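Local coordinates for Non-structural polyprotein (Sindbis virus, PDB 4GUA) that probably cleaves the viral polyprotein through its nsP2 cysteine protease and carries, in its nsP3 part, a macro domain and a zinc-binding domain, at residues Gly126-Asp130 with Ser140-Asn144. Residues are numbered along the deposited sequence; the frame is centred on the assembly and turned at random.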
ATOM      1  N   GLY A 126     -12.269  31.381  -3.871  1.00 67.24           N
ATOM      2  CA  GLY A 126     -13.063  30.557  -4.762  1.00 65.31           C
ATOM      3  C   GLY A 126     -12.437  30.275  -6.111  1.00 64.93           C
ATOM      4  O   GLY A 126     -13.107  29.787  -7.033  1.00 65.78           O
ATOM      5  N   THR A 127     -11.136  30.506  -6.218  1.00 64.41           N
ATOM      6  CA  THR A 127     -10.461  30.340  -7.494  1.00 64.52           C
ATOM      7  C   THR A 127      -9.554  29.131  -7.407  1.00 58.00           C
ATOM      8  O   THR A 127      -9.113  28.752  -6.322  1.00 58.26           O
ATOM      9  CB  THR A 127      -9.610  31.580  -7.875  1.00 72.74           C
ATOM     10  OG1 THR A 127      -8.773  31.968  -6.774  1.00 75.50           O
ATOM     11  CG2 THR A 127     -10.507  32.736  -8.294  1.00 70.40           C
ATOM     12  N   GLN A 128      -9.309  28.510  -8.554  1.00 56.20           N
ATOM     13  CA  GLN A 128      -8.371  27.404  -8.652  1.00 58.13           C
ATOM     14  C   GLN A 128      -6.938  27.938  -8.707  1.00 60.65           C
ATOM     15  O   GLN A 128      -6.613  28.800  -9.522  1.00 62.27           O
ATOM     16  CB  GLN A 128      -8.681  26.580  -9.894  1.00 56.53           C
ATOM     17  CG  GLN A 128      -7.824  25.355 -10.058  1.00 59.01           C
ATOM     18  CD  GLN A 128      -8.280  24.503 -11.223  1.00 61.21           C
ATOM     19  OE1 GLN A 128      -8.652  25.027 -12.264  1.00 62.56           O
ATOM     20  NE2 GLN A 128      -8.254  23.188 -11.056  1.00 66.45           N
ATOM     21  N   LEU A 129      -6.082  27.415  -7.840  1.00 55.70           N
ATOM     22  CA  LEU A 129      -4.696  27.849  -7.783  1.00 53.12           C
ATOM     23  C   LEU A 129      -3.801  27.017  -8.691  1.00 58.94           C
ATOM     24  O   LEU A 129      -3.908  25.796  -8.726  1.00 63.48           O
ATOM     25  CB  LEU A 129      -4.176  27.737  -6.352  1.00 50.03           C
ATOM     26  CG  LEU A 129      -4.458  28.916  -5.419  1.00 48.32           C
ATOM     27  CD1 LEU A 129      -5.774  29.577  -5.760  1.00 47.61           C
ATOM     28  CD2 LEU A 129      -4.441  28.459  -3.970  1.00 43.06           C
ATOM     29  N   ASP A 130      -2.947  27.687  -9.457  1.00 65.74           N
ATOM     30  CA  ASP A 130      -1.856  27.012 -10.141  1.00 67.34           C
ATOM     31  C   ASP A 130      -0.617  27.241  -9.278  1.00 69.88           C
ATOM     32  O   ASP A 130      -0.108  28.356  -9.219  1.00 73.85           O
ATOM     33  CB  ASP A 130      -1.640  27.598 -11.537  1.00 63.50           C
ATOM     34  CG  ASP A 130      -0.677  26.766 -12.381  1.00 70.86           C
ATOM     35  OD1 ASP A 130       0.201  26.086 -11.806  1.00 69.11           O
ATOM     36  OD2 ASP A 130      -0.783  26.805 -13.626  1.00 76.65           O
ATOM     37  N   SER A 140     -11.764  24.247 -12.718  1.00 58.81           N
ATOM     38  CA  SER A 140     -11.840  23.449 -13.938  1.00 61.71           C
ATOM     39  C   SER A 140     -11.378  22.023 -13.681  1.00 62.74           C
ATOM     40  O   SER A 140     -10.385  21.795 -12.997  1.00 60.08           O
ATOM     41  CB  SER A 140     -10.972  24.052 -15.034  1.00 63.24           C
ATOM     42  OG  SER A 140     -10.828  23.138 -16.111  1.00 66.50           O
ATOM     43  N   ALA A 141     -12.101  21.060 -14.235  1.00 66.35           N
ATOM     44  CA  ALA A 141     -11.746  19.661 -14.053  1.00 65.58           C
ATOM     45  C   ALA A 141     -10.505  19.278 -14.863  1.00 60.41           C
ATOM     46  O   ALA A 141      -9.953  18.194 -14.688  1.00 57.52           O
ATOM     47  CB  ALA A 141     -12.921  18.776 -14.446  1.00 61.20           C
ATOM     48  N   GLN A 142     -10.055  20.174 -15.734  1.00 58.39           N
ATOM     49  CA  GLN A 142      -8.958  19.863 -16.647  1.00 57.78           C
ATOM     50  C   GLN A 142      -7.591  20.307 -16.143  1.00 59.80           C
ATOM     51  O   GLN A 142      -6.589  20.151 -16.843  1.00 60.31           O
ATOM     52  CB  GLN A 142      -9.240  20.489 -18.009  1.00 58.43           C
ATOM     53  CG  GLN A 142     -10.461  19.892 -18.674  1.00 66.12           C
ATOM     54  CD  GLN A 142     -10.844  20.608 -19.939  1.00 72.67           C
ATOM     55  OE1 GLN A 142     -10.077  20.659 -20.896  1.00 75.28           O
ATOM     56  NE2 GLN A 142     -12.048  21.159 -19.958  1.00 78.46           N
ATOM     57  N   HIS A 143      -7.553  20.835 -14.922  1.00 54.56           N
ATOM     58  CA  HIS A 143      -6.326  21.358 -14.345  1.00 47.20           C
ATOM     59  C   HIS A 143      -6.090  20.821 -12.942  1.00 50.43           C
ATOM     60  O   HIS A 143      -6.987  20.239 -12.342  1.00 54.76           O
ATOM     61  CB  HIS A 143      -6.390  22.880 -14.329  1.00 54.54           C
ATOM     62  CG  HIS A 143      -6.395  23.484 -15.697  1.00 59.92           C
ATOM     63  ND1 HIS A 143      -5.300  24.128 -16.231  1.00 63.61           N
ATOM     64  CD2 HIS A 143      -7.353  23.518 -16.652  1.00 63.26           C
ATOM     65  CE1 HIS A 143      -5.588  24.543 -17.451  1.00 66.55           C
ATOM     66  NE2 HIS A 143      -6.827  24.182 -17.732  1.00 64.80           N
ATOM     67  N   ASN A 144      -4.877  21.017 -12.423  1.00 54.79           N
ATOM     68  CA  ASN A 144      -4.476  20.402 -11.162  1.00 52.29           C
ATOM     69  C   ASN A 144      -4.828  18.910 -11.165  1.00 52.88           C
ATOM     70  O   ASN A 144      -5.468  18.406 -10.240  1.00 42.35           O
ATOM     71  CB  ASN A 144      -5.122  21.119  -9.981  1.00 56.24           C
ATOM     72  CG  ASN A 144      -4.418  22.417  -9.633  1.00 57.11           C
ATOM     73  OD1 ASN A 144      -3.443  22.797 -10.279  1.00 58.40           O
ATOM     74  ND2 ASN A 144      -4.916  23.112  -8.608  1.00 56.04           N
TER
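Gln128 reaches from its short strand into the bend made by Ser140-Asn144 and pairs its amide with the backbone of Ser140. The chain gets there fully stretched, CG anti to the backbone N (chi1 -177°) and extended again beyond it. NE2 donates to Ser140 O at 3.2 Å, meeting one of the oxygen's lone pairs within the plane of the carbonyl. The return bond, Ser140 N to Gln128 OE1, is weak: also 3.2 Å, but bent to 131°. Both ends of this buried amide have further partners, OE1 taking a hydrogen bond from Arg137 NH1 and NE2 giving one to Lys62 O, so its rotation is probably well fixed.

Asn144 comes back from the opposite direction and passes Gln128 with the two amide planes 69° apart. Its ND2 donates to Leu129 O at 2.9 Å, almost head-on to the carbonyl, while its CB lies 3.9 Å from Gln128 NE2. Gln128 and Asn144 thus tie the two segments together in both directions, side chain to backbone each time.

The close part is therefore the buried Gln128 amide between Ser140 and Asn144; the loose side is at exposed His143. Its CB sits 3.7 Å from Gln128 OE1, but the imidazole swings clear of the amide toward solvent, with Arg137 of strand 136-137 beside it. Within the bend, a type I turn from Ser140 to His143, Ser140 OG accepts from Gln142 N at 3.1 Å, an ST turn.

All this lies in the protease part of the polyprotein. Strand 128-129 pairs antiparallel with strand 136-137, and the bend follows that hairpin; Leu129 packs against helix 119-122, while Ser140 and Ala141 lean on helix 34-40.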